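Metallo-carboxypeptidase (Pseudomonas aeruginosa, PDB 4A39) is a zinc-dependent peptidase of the M14 family that probably removes residues from the C-terminus of peptides. Local coordinates at residues A[74-79]-A[228-233]. Residues are numbered along the deposited sequence; the frame is centred on the assembly and turned at random.
Sequences QSAYSH and GNLRTN. With GEM ((2-guanidinoethylmercapto)succinic acid), chain D.
The hydroxyl of Tyr77 lies over one face of the Arg231 guanidinium, with Tyr77 OH 3.5 Å from Arg231 CZ. Arg231 NH1 is 3.3 Å from Tyr77 OH, but the angle is too poor for a hydrogen bond. Ring and guanidinium planes stand 67° apart. Arg231 has CG anti to its backbone nitrogen (chi1 -167°) and bends at chi2, bringing the guanidinium to the inhibitor, a succinic acid derivative. There Arg231 NH2 donates an almost straight bond to O15 of one ligand carboxylate (2.7 Å, 174°), near the guanidinium plane, while Arg231 NH1 reaches ligand O13 of the other at 3.0 Å with a more bent geometry. A salt bridge from NE to Asp238 further fixes the group beside the zinc ligand His180. On the apolar side, Leu230 CD2 packs against Ala76 CB at 3.9 Å and grazes Tyr77 CE2 at 4.4 Å. Leu230 and Arg231 are buried, whereas Ala76 and Tyr77 of 74-79 stay partly exposed. The contact thus joins the N-terminal domain to the zinc carboxypeptidase domain at the pocket, between the loop that connects strands 65-69 and 87-89 and the loop running from helix 222-226 to helix 252-264.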
loop_
_atom_site.group_PDB
_atom_site.type_symbol
_atom_site.label_atom_id
_atom_site.label_comp_id
_atom_site.label_asym_id
_atom_site.label_seq_id
_atom_site.Cartn_x
_atom_site.Cartn_y
_atom_site.Cartn_z
ATOM N N GLN A 74 -3.997 -19.678 -10.522
ATOM C CA GLN A 74 -3.257 -20.222 -9.382
ATOM C C GLN A 74 -2.720 -19.136 -8.459
ATOM O O GLN A 74 -1.985 -19.433 -7.519
ATOM C CB GLN A 74 -2.065 -21.061 -9.853
ATOM C CG GLN A 74 -2.405 -22.284 -10.683
ATOM C CD GLN A 74 -1.159 -23.049 -11.092
ATOM O OE1 GLN A 74 -0.304 -22.533 -11.815
ATOM N NE2 GLN A 74 -1.046 -24.285 -10.622
ATOM N N SER A 75 -3.073 -17.882 -8.726
ATOM C CA SER A 75 -2.586 -16.781 -7.904
ATOM C C SER A 75 -3.149 -16.808 -6.485
ATOM O O SER A 75 -4.097 -17.536 -6.190
ATOM C CB SER A 75 -2.913 -15.437 -8.564
ATOM O OG SER A 75 -4.306 -15.178 -8.541
ATOM N N ALA A 76 -2.563 -15.995 -5.612
ATOM C CA ALA A 76 -2.978 -15.940 -4.213
ATOM C C ALA A 76 -4.440 -15.563 -4.014
ATOM O O ALA A 76 -5.100 -16.076 -3.109
ATOM C CB ALA A 76 -2.086 -14.966 -3.446
ATOM N N TYR A 77 -4.940 -14.665 -4.857
ATOM C CA TYR A 77 -6.320 -14.206 -4.761
ATOM C C TYR A 77 -6.947 -14.237 -6.150
ATOM O O TYR A 77 -7.352 -13.207 -6.695
ATOM C CB TYR A 77 -6.334 -12.790 -4.177
ATOM C CG TYR A 77 -5.529 -12.695 -2.898
ATOM C CD1 TYR A 77 -5.945 -13.355 -1.743
ATOM C CD2 TYR A 77 -4.322 -11.999 -2.859
ATOM C CE1 TYR A 77 -5.174 -13.329 -0.575
ATOM C CE2 TYR A 77 -3.544 -11.966 -1.699
ATOM C CZ TYR A 77 -3.978 -12.635 -0.563
ATOM O OH TYR A 77 -3.211 -12.623 0.585
ATOM N N SER A 78 -7.030 -15.442 -6.706
ATOM C CA SER A 78 -7.569 -15.647 -8.041
ATOM C C SER A 78 -9.016 -15.218 -8.239
ATOM O O SER A 78 -9.418 -14.911 -9.362
ATOM C CB SER A 78 -7.407 -17.115 -8.456
ATOM O OG SER A 78 -8.099 -17.990 -7.583
ATOM N N HIS A 79 -9.804 -15.190 -7.170
ATOM C CA HIS A 79 -11.193 -14.773 -7.319
ATOM C C HIS A 79 -11.276 -13.263 -7.522
ATOM O O HIS A 79 -12.301 -12.744 -7.961
ATOM C CB HIS A 79 -12.025 -15.185 -6.098
ATOM C CG HIS A 79 -13.477 -14.827 -6.210
ATOM N ND1 HIS A 79 -13.937 -13.535 -6.072
ATOM C CD2 HIS A 79 -14.564 -15.586 -6.486
ATOM C CE1 HIS A 79 -15.245 -13.513 -6.260
ATOM N NE2 HIS A 79 -15.650 -14.745 -6.512
ATOM N N GLY A 228 9.746 -7.330 -6.968
ATOM C CA GLY A 228 8.460 -7.583 -7.591
ATOM C C GLY A 228 7.635 -8.652 -6.898
ATOM O O GLY A 228 6.847 -9.339 -7.542
ATOM N N ASN A 229 7.827 -8.792 -5.588
ATOM C CA ASN A 229 7.085 -9.757 -4.778
ATOM C C ASN A 229 5.684 -9.208 -4.542
ATOM O O ASN A 229 5.430 -8.023 -4.757
ATOM C CB ASN A 229 7.725 -9.927 -3.395
ATOM C CG ASN A 229 8.769 -11.027 -3.334
ATOM O OD1 ASN A 229 9.278 -11.336 -2.249
ATOM N ND2 ASN A 229 9.094 -11.623 -4.473
ATOM N N LEU A 230 4.792 -10.067 -4.060
ATOM C CA LEU A 230 3.428 -9.662 -3.750
ATOM C C LEU A 230 3.197 -9.595 -2.248
ATOM O O LEU A 230 2.765 -8.575 -1.705
ATOM C CB LEU A 230 2.411 -10.668 -4.311
ATOM C CG LEU A 230 1.037 -10.599 -3.618
ATOM C CD1 LEU A 230 0.297 -9.339 -4.066
ATOM C CD2 LEU A 230 0.217 -11.839 -3.933
ATOM N N ARG A 231 3.539 -10.696 -1.586
ATOM C CA ARG A 231 3.246 -10.880 -0.175
ATOM C C ARG A 231 4.337 -10.920 0.888
ATOM O O ARG A 231 4.153 -10.389 1.989
ATOM C CB ARG A 231 2.444 -12.177 -0.067
ATOM C CG ARG A 231 1.758 -12.419 1.250
ATOM C CD ARG A 231 0.496 -11.608 1.326
ATOM N NE ARG A 231 -0.138 -11.764 2.626
ATOM C CZ ARG A 231 -1.188 -11.065 3.036
ATOM N NH1 ARG A 231 -1.738 -10.151 2.240
ATOM N NH2 ARG A 231 -1.672 -11.265 4.253
ATOM N N THR A 232 5.460 -11.552 0.573
ATOM C CA THR A 232 6.513 -11.739 1.565
ATOM C C THR A 232 7.805 -10.947 1.427
ATOM O O THR A 232 8.086 -10.368 0.380
ATOM C CB THR A 232 6.877 -13.235 1.645
ATOM O OG1 THR A 232 7.304 -13.699 0.355
ATOM C CG2 THR A 232 5.667 -14.050 2.090
ATOM N N ASN A 233 8.582 -10.916 2.510
ATOM C CA ASN A 233 9.867 -10.232 2.481
ATOM C C ASN A 233 10.856 -11.226 1.879
ATOM O O ASN A 233 10.452 -12.313 1.454
ATOM C CB ASN A 233 10.293 -9.750 3.888
ATOM C CG ASN A 233 10.759 -10.873 4.820
ATOM O OD1 ASN A 233 10.589 -12.056 4.547
ATOM N ND2 ASN A 233 11.340 -10.478 5.953
HETATM C C8 GEM D . -4.787 -7.918 5.705
HETATM S S7 GEM D . -4.291 -6.353 6.512
HETATM C C6 GEM D . -5.577 -6.223 7.808
HETATM C C5 GEM D . -6.917 -6.870 7.445
HETATM N N3 GEM D . -6.798 -8.334 7.445
HETATM C C1 GEM D . -7.478 -9.047 8.342
HETATM N N4 GEM D . -8.245 -8.422 9.232
HETATM N N2 GEM D . -7.389 -10.373 8.361
HETATM C C9 GEM D . -3.661 -8.954 5.749
HETATM O O14 GEM D . -2.628 -8.664 6.395
HETATM O O15 GEM D . -3.858 -10.021 5.132
HETATM C C10 GEM D . -5.238 -7.672 4.264
HETATM C C11 GEM D . -4.113 -7.093 3.404
HETATM O O12 GEM D . -4.360 -6.051 2.757
HETATM O O13 GEM D . -3.031 -7.716 3.397
#